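Local structure of hypothetical protein PA2201 (Pseudomonas aeruginosa, 2FEF) at residues B[46-51]-B[80-85]; B[98-103]-B[282-287]; B[109-114]-B[143-148]; B[163-168]-B[186-191]; B[223-228]-B[258-263]. The protein is of unproven function but probably acts as an immunity protein that neutralises a PoNe-type nuclease effector. All coordinates share one frame; numbering follows the deposited sequence.

Contact 1 of 5, residues B[46-51]-B[80-85]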
# COMPACT_ATOMS: atom_id res chain seq x y z
N ILE B 46 1.74 2.72 9.49
CA ILE B 46 0.39 2.93 10.02
C ILE B 46 -0.66 2.74 8.88
O ILE B 46 -1.69 2.09 9.09
CB ILE B 46 0.28 4.32 10.62
CG1 ILE B 46 1.11 4.42 11.93
CG2 ILE B 46 -1.21 4.68 10.89
CD1 ILE B 46 0.45 3.79 13.17
N ALA B 47 -0.40 3.32 7.71
CA ALA B 47 -1.28 3.16 6.53
C ALA B 47 -1.41 1.69 6.11
O ALA B 47 -2.50 1.24 5.77
CB ALA B 47 -0.82 4.02 5.34
N ALA B 48 -0.32 0.94 6.15
CA ALA B 48 -0.33 -0.50 5.81
C ALA B 48 -1.22 -1.29 6.81
O ALA B 48 -2.00 -2.16 6.44
CB ALA B 48 1.11 -1.05 5.81
N LEU B 49 -1.04 -1.01 8.08
CA LEU B 49 -1.82 -1.69 9.12
C LEU B 49 -3.25 -1.21 9.09
O LEU B 49 -4.16 -1.99 9.35
CB LEU B 49 -1.20 -1.42 10.52
CG LEU B 49 0.14 -2.13 10.77
CD1 LEU B 49 0.89 -1.48 11.90
CD2 LEU B 49 -0.10 -3.59 11.09
N ASP B 50 -3.49 0.06 8.77
CA ASP B 50 -4.87 0.53 8.67
C ASP B 50 -5.59 -0.17 7.50
O ASP B 50 -6.76 -0.62 7.62
CB ASP B 50 -4.92 2.05 8.48
CG ASP B 50 -6.30 2.62 8.76
OD1 ASP B 50 -7.24 2.32 7.99
OD2 ASP B 50 -6.42 3.40 9.71
N ARG B 51 -4.90 -0.29 6.37
CA ARG B 51 -5.41 -0.98 5.17
C ARG B 51 -5.77 -2.43 5.51
O ARG B 51 -6.85 -2.94 5.17
CB ARG B 51 -4.31 -0.93 4.08
CG ARG B 51 -4.62 -1.66 2.76
CD ARG B 51 -4.05 -0.91 1.54
NE ARG B 51 -4.07 0.54 1.78
CZ ARG B 51 -5.10 1.34 1.52
NH1 ARG B 51 -6.19 0.88 0.95
NH2 ARG B 51 -5.01 2.63 1.81
N ALA B 80 1.65 -8.85 10.95
CA ALA B 80 2.45 -9.06 12.17
C ALA B 80 3.87 -8.52 11.99
O ALA B 80 4.42 -7.87 12.89
CB ALA B 80 2.47 -10.57 12.52
N GLU B 81 4.47 -8.75 10.82
CA GLU B 81 5.80 -8.14 10.54
C GLU B 81 5.75 -6.62 10.55
O GLU B 81 6.64 -5.97 11.05
CB GLU B 81 6.35 -8.61 9.16
CG GLU B 81 6.67 -10.11 9.06
CD GLU B 81 7.46 -10.49 7.78
OE1 GLU B 81 7.97 -9.61 7.06
OE2 GLU B 81 7.53 -11.70 7.50
N ASN B 82 4.71 -6.05 9.96
CA ASN B 82 4.57 -4.59 9.94
C ASN B 82 4.42 -4.01 11.33
O ASN B 82 4.92 -2.90 11.63
CB ASN B 82 3.34 -4.18 9.09
CG ASN B 82 3.49 -4.52 7.59
OD1 ASN B 82 4.60 -4.76 7.05
ND2 ASN B 82 2.34 -4.55 6.92
N ALA B 83 3.71 -4.74 12.20
CA ALA B 83 3.62 -4.32 13.61
C ALA B 83 4.97 -4.43 14.30
O ALA B 83 5.30 -3.58 15.11
CB ALA B 83 2.54 -5.13 14.39
N SER B 84 5.74 -5.47 14.02
CA SER B 84 7.13 -5.52 14.54
C SER B 84 8.00 -4.32 14.06
O SER B 84 8.79 -3.80 14.83
CB SER B 84 7.81 -6.85 14.13
OG SER B 84 7.32 -7.90 14.96
N THR B 85 7.86 -3.93 12.79
CA THR B 85 8.61 -2.78 12.24
C THR B 85 8.12 -1.51 12.89
O THR B 85 8.91 -0.68 13.28
CB THR B 85 8.56 -2.74 10.70
OG1 THR B 85 8.88 -4.04 10.20
CG2 THR B 85 9.56 -1.73 10.17
O HOH W 1 -0.36 -5.08 6.69
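Leu49 and Asn82 mark the level at which two helices come closest, their CA atoms 7.1 Å apart. The short axes of 46-51 and 80-85 run nearly antiparallel, at 150° between their N-to-C directions, and approach to 9.8 Å. Leu49 carries the apolar half of the contact. Its CG lies anti to the carbonyl carbon (chi1 -71°), which sends CD2 across the gap to Asn82 CB at 4.0 Å. The same methyl rests beside the backbone of the next residue, with Ala83 CB at 4.5 Å from Leu49 CD2. A branched leucine suits the gap because one methyl can serve two neighbouring residues, and alanine at 83 is short enough to admit it. Asn82 slides past Leu49 in the opposite sense and offers its CB to the leucine. Its amide continues past, and ND2 meets Ala48 CB at 3.9 Å. A water accepts a weak bond from Asn82 ND2 (2.8 Å) and donates a long, weak one to Ala48 O (3.4 Å); the short methyl of Ala48 leaves the amide access to this water. Leu16 packs on Leu49, and Leu110 of helix 97-127 on Ala83. Arg51 of helix 35-54 hydrogen-bonds through NH1 to Asn82 of the second subunit, so the pair lies close to a subunit interface. Such packing of near-antiparallel helices 35-54 and 66-93 is characteristic of an all-alpha helical bundle.

Contact 2 of 5, residues B[98-103]-B[282-287]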
# COMPACT_ATOMS: atom_id res chain seq x y z
N ALA B 98 5.97 2.92 28.37
CA ALA B 98 4.51 2.67 28.36
C ALA B 98 3.92 2.68 26.95
O ALA B 98 3.07 1.82 26.61
CB ALA B 98 3.77 3.65 29.31
N GLU B 99 4.36 3.64 26.14
CA GLU B 99 3.93 3.73 24.74
C GLU B 99 4.40 2.56 23.90
O GLU B 99 3.64 2.03 23.07
CB GLU B 99 4.34 5.06 24.09
CG GLU B 99 3.50 6.26 24.60
CD GLU B 99 3.69 6.54 26.09
OE1 GLU B 99 4.86 6.69 26.53
OE2 GLU B 99 2.66 6.62 26.82
N LEU B 100 5.65 2.15 24.12
CA LEU B 100 6.19 0.99 23.39
C LEU B 100 5.41 -0.26 23.78
O LEU B 100 5.06 -1.08 22.92
CB LEU B 100 7.67 0.79 23.75
CG LEU B 100 8.68 1.82 23.26
CD1 LEU B 100 10.09 1.39 23.70
CD2 LEU B 100 8.57 2.00 21.74
N ARG B 101 5.11 -0.39 25.07
CA ARG B 101 4.32 -1.56 25.55
C ARG B 101 2.94 -1.64 24.88
O ARG B 101 2.49 -2.72 24.48
CB ARG B 101 4.23 -1.56 27.08
CG ARG B 101 3.68 -2.90 27.66
CD ARG B 101 3.52 -2.77 29.19
NE ARG B 101 3.44 -4.09 29.83
CZ ARG B 101 2.31 -4.78 29.95
NH1 ARG B 101 1.16 -4.30 29.50
NH2 ARG B 101 2.32 -5.97 30.54
N SER B 102 2.29 -0.49 24.70
CA SER B 102 1.01 -0.42 24.02
C SER B 102 1.09 -0.94 22.58
O SER B 102 0.12 -1.51 22.08
CB SER B 102 0.45 1.01 24.06
OG SER B 102 0.99 1.81 23.00
N ILE B 103 2.23 -0.76 21.91
CA ILE B 103 2.46 -1.34 20.60
C ILE B 103 2.77 -2.81 20.70
O ILE B 103 2.19 -3.61 19.98
CB ILE B 103 3.56 -0.58 19.80
CG1 ILE B 103 3.18 0.90 19.70
CG2 ILE B 103 3.78 -1.22 18.38
CD1 ILE B 103 4.37 1.85 19.32
N GLY B 282 19.30 1.10 27.96
CA GLY B 282 19.28 1.34 29.41
C GLY B 282 17.96 1.88 29.94
O GLY B 282 17.52 1.47 31.00
N ASP B 283 17.31 2.78 29.19
CA ASP B 283 16.05 3.38 29.70
C ASP B 283 14.93 2.36 29.79
O ASP B 283 14.02 2.48 30.61
CB ASP B 283 15.60 4.63 28.90
CG ASP B 283 14.87 4.27 27.59
OD1 ASP B 283 15.55 3.88 26.61
OD2 ASP B 283 13.62 4.39 27.56
N LEU B 284 15.01 1.33 28.93
CA LEU B 284 14.02 0.27 28.97
C LEU B 284 14.33 -0.75 30.03
O LEU B 284 13.40 -1.29 30.66
CB LEU B 284 13.85 -0.40 27.59
CG LEU B 284 13.31 0.54 26.52
CD1 LEU B 284 13.03 -0.22 25.21
CD2 LEU B 284 11.98 1.21 27.02
N VAL B 285 15.62 -1.02 30.24
CA VAL B 285 16.03 -1.78 31.43
C VAL B 285 15.38 -1.15 32.67
O VAL B 285 14.76 -1.85 33.48
CB VAL B 285 17.56 -1.90 31.55
CG1 VAL B 285 17.97 -2.58 32.89
CG2 VAL B 285 18.12 -2.67 30.30
N ASP B 286 15.52 0.17 32.81
CA ASP B 286 14.98 0.87 33.97
C ASP B 286 13.46 0.74 34.05
O ASP B 286 12.93 0.47 35.12
CB ASP B 286 15.43 2.35 33.96
CG ASP B 286 16.94 2.51 34.10
OD1 ASP B 286 17.62 1.57 34.58
OD2 ASP B 286 17.47 3.61 33.73
N TYR B 287 12.79 0.91 32.90
CA TYR B 287 11.33 0.81 32.78
C TYR B 287 10.82 -0.55 33.23
O TYR B 287 9.90 -0.63 34.06
CB TYR B 287 10.88 1.07 31.33
CG TYR B 287 9.43 0.79 31.07
CD1 TYR B 287 8.44 1.67 31.51
CD2 TYR B 287 9.03 -0.39 30.43
CE1 TYR B 287 7.10 1.41 31.28
CE2 TYR B 287 7.68 -0.65 30.20
CZ TYR B 287 6.72 0.25 30.66
OH TYR B 287 5.38 0.00 30.43
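Around Tyr287 and Ala98 the helical segments 98-103 and 282-287 cross almost at right angles (83°), their axes 11.7 Å apart. The crossing is a near-orthogonal helix pair of an all-alpha fold, and long side chains have to bridge its width. Tyr287 does most of this. With CG anti to the backbone N (chi1 171°) its ring is thrown outward until CE1 comes within 3.5 Å of Ala98 N, meeting it obliquely. Ala98, with a single methyl, lets the ring approach the backbone so closely, and Ala98 CB stands 4.1 Å from Tyr287 OH. Deeper in the fold, Leu100 and Leu284 cross at about a right angle and touch by their methyls, Leu100 CD1 lying 3.7 Å from Leu284 CD1. Both are buried: Leu100 also packs on Ala90 and Ile91 of helix 66-93, and Leu284 on Leu158 of helix 146-158; leucine suits each place because its two methyls can meet different neighbouring helices. Arg101 runs across the tyrosine rather than along it, its guanidinium tilted 55° to the ring and hydrogen-bonded through NH2 to the carbonyl of Asp160. Its chain is extended from CG to NE, and on the way Arg101 CD comes 3.6 Å from Tyr287 OH.

Contact 3 of 5, residues B[109-114]-B[143-148]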
# COMPACT_ATOMS: atom_id res chain seq x y z
N ALA B 109 0.09 -9.94 19.86
CA ALA B 109 -1.25 -10.49 19.55
C ALA B 109 -1.35 -10.82 18.07
O ALA B 109 -1.88 -11.84 17.71
CB ALA B 109 -2.33 -9.51 19.90
N LEU B 110 -0.84 -9.95 17.20
CA LEU B 110 -0.95 -10.23 15.78
C LEU B 110 -0.13 -11.45 15.38
O LEU B 110 -0.60 -12.24 14.56
CB LEU B 110 -0.60 -9.01 14.92
CG LEU B 110 -1.65 -7.89 14.92
CD1 LEU B 110 -0.94 -6.62 14.38
CD2 LEU B 110 -2.94 -8.29 14.13
N TRP B 111 1.08 -11.60 15.94
CA TRP B 111 1.87 -12.81 15.68
C TRP B 111 1.16 -14.12 16.13
O TRP B 111 1.13 -15.11 15.40
CB TRP B 111 3.26 -12.70 16.32
CG TRP B 111 4.24 -11.92 15.48
CD1 TRP B 111 4.62 -10.60 15.65
CD2 TRP B 111 4.94 -12.39 14.32
NE1 TRP B 111 5.54 -10.25 14.68
CE2 TRP B 111 5.73 -11.32 13.84
CE3 TRP B 111 4.95 -13.62 13.62
CZ2 TRP B 111 6.57 -11.45 12.71
CZ3 TRP B 111 5.79 -13.75 12.51
CH2 TRP B 111 6.57 -12.65 12.06
N LEU B 112 0.58 -14.07 17.34
CA LEU B 112 -0.18 -15.18 17.90
C LEU B 112 -1.42 -15.49 17.04
O LEU B 112 -1.64 -16.65 16.69
CB LEU B 112 -0.63 -14.81 19.31
CG LEU B 112 -1.36 -15.89 20.09
CD1 LEU B 112 -0.47 -17.13 20.19
CD2 LEU B 112 -1.73 -15.34 21.45
N ASP B 113 -2.21 -14.45 16.72
CA ASP B 113 -3.38 -14.62 15.80
C ASP B 113 -2.99 -15.17 14.45
O ASP B 113 -3.67 -16.08 13.92
CB ASP B 113 -4.18 -13.31 15.63
CG ASP B 113 -4.85 -12.84 16.97
OD1 ASP B 113 -4.97 -13.62 17.95
OD2 ASP B 113 -5.28 -11.69 17.03
N TYR B 114 -1.92 -14.63 13.87
CA TYR B 114 -1.40 -15.20 12.64
C TYR B 114 -1.16 -16.70 12.78
O TYR B 114 -1.60 -17.49 11.94
CB TYR B 114 -0.12 -14.47 12.19
CG TYR B 114 0.79 -15.21 11.22
CD1 TYR B 114 0.30 -15.75 10.03
CD2 TYR B 114 2.18 -15.31 11.47
CE1 TYR B 114 1.15 -16.43 9.15
CE2 TYR B 114 3.02 -15.96 10.58
CZ TYR B 114 2.51 -16.52 9.43
OH TYR B 114 3.33 -17.17 8.52
N THR B 143 15.69 -19.83 10.27
CA THR B 143 15.86 -19.04 9.05
C THR B 143 16.19 -17.56 9.34
O THR B 143 16.39 -17.17 10.48
CB THR B 143 14.60 -19.07 8.24
OG1 THR B 143 13.58 -18.32 8.93
CG2 THR B 143 14.12 -20.53 8.05
N GLY B 144 16.17 -16.75 8.29
CA GLY B 144 16.34 -15.30 8.42
C GLY B 144 15.26 -14.58 9.23
O GLY B 144 15.38 -13.39 9.46
N GLN B 145 14.22 -15.31 9.63
CA GLN B 145 13.14 -14.72 10.43
C GLN B 145 13.54 -14.49 11.87
O GLN B 145 12.82 -13.81 12.60
CB GLN B 145 11.90 -15.62 10.44
CG GLN B 145 10.99 -15.48 9.23
CD GLN B 145 9.73 -16.33 9.36
OE1 GLN B 145 9.80 -17.56 9.35
NE2 GLN B 145 8.57 -15.67 9.47
N TYR B 146 14.66 -15.09 12.29
CA TYR B 146 15.11 -15.04 13.70
C TYR B 146 14.96 -13.66 14.36
O TYR B 146 14.53 -13.60 15.50
CB TYR B 146 16.57 -15.48 13.81
CG TYR B 146 17.07 -15.73 15.22
CD1 TYR B 146 16.90 -17.00 15.83
CD2 TYR B 146 17.77 -14.74 15.94
CE1 TYR B 146 17.38 -17.25 17.12
CE2 TYR B 146 18.23 -14.99 17.23
CZ TYR B 146 18.06 -16.24 17.80
OH TYR B 146 18.53 -16.48 19.07
N PRO B 147 15.31 -12.56 13.67
CA PRO B 147 15.16 -11.26 14.35
C PRO B 147 13.73 -10.98 14.86
O PRO B 147 13.59 -10.28 15.82
CB PRO B 147 15.53 -10.24 13.28
CG PRO B 147 16.48 -10.99 12.36
CD PRO B 147 15.85 -12.39 12.30
N PHE B 148 12.68 -11.45 14.19
CA PHE B 148 11.32 -11.23 14.74
C PHE B 148 11.12 -12.01 16.02
O PHE B 148 10.37 -11.57 16.92
CB PHE B 148 10.21 -11.65 13.73
CG PHE B 148 10.19 -10.82 12.49
CD1 PHE B 148 9.64 -9.54 12.51
CD2 PHE B 148 10.69 -11.33 11.28
CE1 PHE B 148 9.60 -8.75 11.33
CE2 PHE B 148 10.64 -10.55 10.07
CZ PHE B 148 10.11 -9.26 10.11
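Trp111 and Phe148 meet ring to ring in the buried interior, and Gln145 adds a smaller touch at the indole's rim. The side chains cross at about a right angle. The phenyl plane is inclined by 47° to the six-membered ring of the indole, with centroids 5.4 Å apart. Trp111 CG lies beside the backbone N, opposite the carbonyl carbon (chi1 -82°), which carries the six-membered ring to Phe148. Trp111 uses the CZ2-CH2 side of that ring: CZ2 lies 3.6 Å from Phe148 CD1, and CH2 stands over one face of the phenyl. Large flat residues suit this place because they span a gap in which the closest CA atoms, those of Trp111 and Phe148, are 9.6 Å apart. The indole is fixed at its polar side as well, since Trp111 NE1 bonds to Ser84 OG. In the conformer given, one of two, Gln145 NE2 comes to the indole edge, 4.5 Å from Trp111 CH2, while its OE1 accepts from Ala140 N. Gln145 itself sits in a type I turn, where its backbone N is capped by Thr143 OG1 at 3.2 Å. The contact thus joins helix 97-127 to the start of helix 146-158, with helix 66-93 flanking both rings through Ala80, Glu81 and Ser84, and Val172 of helix 165-172 against the tryptophan.

Contact 4 of 5, residues B[163-168]-B[186-191]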
# COMPACT_ATOMS: atom_id res chain seq x y z
N GLU B 163 4.47 -12.33 30.38
CA GLU B 163 3.35 -13.25 30.43
C GLU B 163 2.82 -13.66 29.04
O GLU B 163 2.07 -14.64 28.91
CB GLU B 163 2.22 -12.69 31.32
CG GLU B 163 1.18 -11.80 30.58
CD GLU B 163 1.60 -10.33 30.46
N LEU B 164 3.22 -12.93 27.99
CA LEU B 164 2.84 -13.35 26.64
C LEU B 164 3.83 -14.32 25.98
O LEU B 164 3.50 -14.99 24.97
CB LEU B 164 2.67 -12.13 25.75
CG LEU B 164 1.65 -11.05 26.14
CD1 LEU B 164 1.82 -9.89 25.14
CD2 LEU B 164 0.22 -11.63 26.10
N ILE B 165 5.02 -14.45 26.58
CA ILE B 165 6.10 -15.23 26.00
C ILE B 165 5.74 -16.74 25.88
O ILE B 165 6.02 -17.35 24.83
CB ILE B 165 7.45 -15.00 26.78
CG1 ILE B 165 8.01 -13.60 26.46
CG2 ILE B 165 8.46 -16.12 26.46
CD1 ILE B 165 9.20 -13.18 27.38
N PRO B 166 5.12 -17.34 26.93
CA PRO B 166 4.80 -18.77 26.76
C PRO B 166 3.93 -19.11 25.57
O PRO B 166 4.30 -20.04 24.87
CB PRO B 166 4.11 -19.14 28.08
CG PRO B 166 4.79 -18.20 29.09
CD PRO B 166 4.80 -16.90 28.30
N ALA B 167 2.83 -18.40 25.32
CA ALA B 167 2.02 -18.72 24.12
C ALA B 167 2.78 -18.43 22.83
O ALA B 167 2.66 -19.17 21.84
CB ALA B 167 0.70 -17.96 24.11
N LEU B 168 3.54 -17.33 22.83
CA LEU B 168 4.41 -17.03 21.68
C LEU B 168 5.36 -18.18 21.37
O LEU B 168 5.43 -18.63 20.24
CB LEU B 168 5.19 -15.70 21.89
CG LEU B 168 4.33 -14.43 21.92
CD1 LEU B 168 5.14 -13.25 22.40
CD2 LEU B 168 3.71 -14.12 20.55
N ALA B 186 13.41 -18.03 29.57
CA ALA B 186 13.59 -18.98 30.66
C ALA B 186 12.67 -18.73 31.85
O ALA B 186 11.98 -19.64 32.31
CB ALA B 186 15.05 -19.03 31.11
N ALA B 187 12.64 -17.48 32.34
CA ALA B 187 11.83 -17.10 33.50
C ALA B 187 10.36 -17.21 33.18
O ALA B 187 9.58 -17.67 34.00
CB ALA B 187 12.14 -15.67 33.95
N ALA B 188 9.99 -16.77 31.98
CA ALA B 188 8.60 -16.79 31.53
C ALA B 188 8.02 -18.21 31.46
O ALA B 188 6.86 -18.42 31.82
CB ALA B 188 8.47 -16.10 30.18
N LEU B 189 8.83 -19.15 30.99
CA LEU B 189 8.41 -20.52 30.72
C LEU B 189 8.73 -21.47 31.87
O LEU B 189 8.20 -22.60 31.91
CB LEU B 189 9.13 -21.02 29.49
CG LEU B 189 8.60 -20.60 28.12
CD1 LEU B 189 9.76 -20.54 27.10
CD2 LEU B 189 7.51 -21.57 27.65
N GLY B 190 9.59 -21.03 32.78
CA GLY B 190 10.11 -21.88 33.86
C GLY B 190 11.08 -22.94 33.35
O GLY B 190 11.08 -24.09 33.80
N LEU B 191 11.93 -22.54 32.41
CA LEU B 191 12.93 -23.44 31.85
C LEU B 191 13.99 -23.76 32.88
O LEU B 191 14.44 -22.88 33.61
CB LEU B 191 13.60 -22.80 30.63
CG LEU B 191 12.76 -22.61 29.38
CD1 LEU B 191 13.65 -22.02 28.30
CD2 LEU B 191 12.08 -23.93 28.91
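This is an apolar contact in a helix-loop-helix pair, made where the first turn of helix 165-172 meets the last turn of helix 179-189, toward the outside of the all-alpha fold. The two ends come very near each other: the CA atoms of Pro166 and Leu189 are 5.6 Å apart, and those of Ile165 and Ala188 6.3 Å. So close an approach needs a small residue, and Ala188 supplies it. Its methyl faces Ile165 and lies 3.7 Å from Ile165 CB. Ile165 CG2, anti to the backbone N, lies against the same methyl just as closely, and the longer branch, with CG1 beside the backbone N (chi1 -73°), reaches Ala188 CB by its end, CD1, at 4.1 Å. A beta-branched residue suits the place by presenting a broad surface right at the backbone. Pro166 fits the opening turn of a helix, where the missing N-H costs no helical bond. Its ring lies alongside the end of the other helix, which finishes at Leu189. The end of Leu189 comes nearer than its base, CD2 lying 4.0 Å from Pro166 CA and 4.2 Å from Pro166 CB; a flexible leucine can reach over in this way from a backbone position that does not face the proline directly. Leu164, pointing away from this contact, packs instead on Tyr104, Leu105 and Ala108 of helix 97-127. Closest of all across the contact is Pro166 CG, 3.4 Å from the backbone oxygen Ala188 O.

Contact 5 of 5, residues B[223-228]-B[258-263]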
# COMPACT_ATOMS: atom_id res chain seq x y z
N ALA B 223 30.32 -6.68 27.58
CA ALA B 223 30.86 -5.44 27.02
C ALA B 223 31.65 -5.65 25.69
O ALA B 223 31.41 -4.92 24.73
CB ALA B 223 31.67 -4.64 28.07
N PRO B 224 32.56 -6.65 25.62
CA PRO B 224 33.21 -6.96 24.33
C PRO B 224 32.22 -7.32 23.21
O PRO B 224 32.43 -6.91 22.06
CB PRO B 224 34.13 -8.14 24.67
CG PRO B 224 34.50 -7.89 26.12
CD PRO B 224 33.14 -7.49 26.70
N TYR B 225 31.17 -8.05 23.55
CA TYR B 225 30.09 -8.37 22.61
C TYR B 225 29.42 -7.12 22.03
O TYR B 225 29.25 -7.02 20.81
CB TYR B 225 29.05 -9.30 23.26
CG TYR B 225 27.89 -9.68 22.34
CD1 TYR B 225 28.01 -10.71 21.43
CD2 TYR B 225 26.64 -8.99 22.42
CE1 TYR B 225 26.93 -11.06 20.59
CE2 TYR B 225 25.56 -9.34 21.60
CZ TYR B 225 25.72 -10.38 20.69
OH TYR B 225 24.65 -10.72 19.86
N LEU B 226 29.05 -6.16 22.89
CA LEU B 226 28.47 -4.91 22.41
C LEU B 226 29.44 -4.11 21.53
O LEU B 226 29.01 -3.49 20.56
CB LEU B 226 28.03 -4.01 23.58
CG LEU B 226 26.70 -4.30 24.26
CD1 LEU B 226 26.44 -3.32 25.38
CD2 LEU B 226 25.56 -4.23 23.21
N GLN B 227 30.72 -4.06 21.90
CA GLN B 227 31.71 -3.32 21.12
C GLN B 227 31.92 -3.93 19.75
O GLN B 227 31.91 -3.22 18.74
CB GLN B 227 33.06 -3.23 21.86
CG GLN B 227 34.20 -2.47 21.07
CD GLN B 227 33.86 -1.03 20.74
OE1 GLN B 227 32.97 -0.44 21.36
NE2 GLN B 227 34.55 -0.45 19.76
N SER B 228 32.11 -5.25 19.70
CA SER B 228 32.47 -5.92 18.47
C SER B 228 31.27 -6.22 17.57
O SER B 228 31.36 -6.04 16.36
CB SER B 228 33.28 -7.19 18.76
OG SER B 228 32.44 -8.27 19.12
N MSE B 258 19.08 -5.72 21.71
CA MSE B 258 17.88 -6.10 22.49
C MSE B 258 18.16 -7.27 23.37
O MSE B 258 17.60 -7.37 24.46
CB MSE B 258 16.81 -6.59 21.49
CG MSE B 258 16.31 -5.48 20.71
SE MSE B 258 14.90 -6.19 19.54
CE MSE B 258 14.52 -4.45 18.82
N GLU B 259 19.02 -8.18 22.89
CA GLU B 259 19.37 -9.36 23.66
C GLU B 259 20.16 -8.99 24.94
O GLU B 259 19.81 -9.45 26.03
CB GLU B 259 20.09 -10.42 22.82
CG GLU B 259 21.59 -10.25 22.43
CD GLU B 259 21.88 -9.10 21.49
OE1 GLU B 259 21.55 -7.94 21.86
OE2 GLU B 259 22.55 -9.29 20.45
N VAL B 260 21.18 -8.18 24.80
CA VAL B 260 22.00 -7.72 25.96
C VAL B 260 21.13 -6.93 26.95
O VAL B 260 21.20 -7.14 28.17
CB VAL B 260 23.22 -6.88 25.51
CG1 VAL B 260 24.11 -6.46 26.72
CG2 VAL B 260 24.06 -7.63 24.50
N SER B 261 20.32 -6.02 26.42
CA SER B 261 19.44 -5.23 27.29
C SER B 261 18.45 -6.13 28.04
O SER B 261 18.29 -5.97 29.26
CB SER B 261 18.71 -4.13 26.48
OG SER B 261 19.66 -3.46 25.63
N ALA B 262 17.83 -7.10 27.35
CA ALA B 262 16.89 -8.02 28.02
C ALA B 262 17.61 -8.89 29.05
O ALA B 262 17.09 -9.15 30.14
CB ALA B 262 16.13 -8.86 26.99
N LEU B 263 18.83 -9.31 28.74
CA LEU B 263 19.61 -10.08 29.73
C LEU B 263 19.86 -9.28 31.01
O LEU B 263 19.87 -9.85 32.11
CB LEU B 263 20.94 -10.62 29.12
CG LEU B 263 20.77 -11.72 28.06
CD1 LEU B 263 22.05 -11.91 27.20
CD2 LEU B 263 20.32 -13.04 28.69
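Tyr225 lays one edge of its ring along Val260, CD2 standing 3.6 Å from Val260 CG2, and carries its hydroxyl on to Glu259. Having CG anti to the backbone N (chi1 180°) sends the ring out from helix 223-234 toward helix 258-267; the axes of 223-228 and 258-263 run at 157°, nearly antiparallel, 11.0 Å apart. Tyr225 OH donates to Glu259 OE2 at 2.6 Å. The oxygen lies in the plane of the phenol, and the ring and carboxylate planes are almost perpendicular. OE2 is met on its anti side, 31° out of the carboxylate plane. With CG set between the backbone N and the carbonyl carbon (chi1 76°) and a bend at chi2, the carboxylate is brought back to its own helix, where OE1 accepts from Val260 N at 3.0 Å. On the apolar side of the contact Leu226 CD2 reaches Val260 CG2 at 3.9 Å. Valine suits the position because its two methyls serve two neighbours, CG2 touching both Tyr225 and Leu226 while CG1 turns to Leu226; Leu274 packs on Val260 and Leu226 as well. Phe204 touches both Tyr225 and Glu259. The buried carboxylate is gripped at both oxygens, with Tyr230 OH as a further partner of OE2; the donated bonds would probably offset the cost of burying a charge and restrict the carboxylate's rotation.

How the contacts relate
From the N terminus, contact 1 closes the first loop, pairing helix 35-54 with helix 66-93 before any other contact opens. Contact 2 opens next, at 98-103, and closes last, at 282-287, the longest loop, bringing helix 97-127 to helix 282-292 near the C terminus. Contacts 3, 4 and 5 are nested inside it, one after another, and none cross. Contact 3 shares helix 97-127 with contact 2 and touches contact 1 through Ser84 and Phe148. Contact 4 joins helices 165-172 and 179-189 and touches contact 3 by Leu112 against Ala167. Contact 5 joins helix 223-234 to helix 258-267, across the chain's centre from contact 1, and touches contact 2 through Val285 and Ser261.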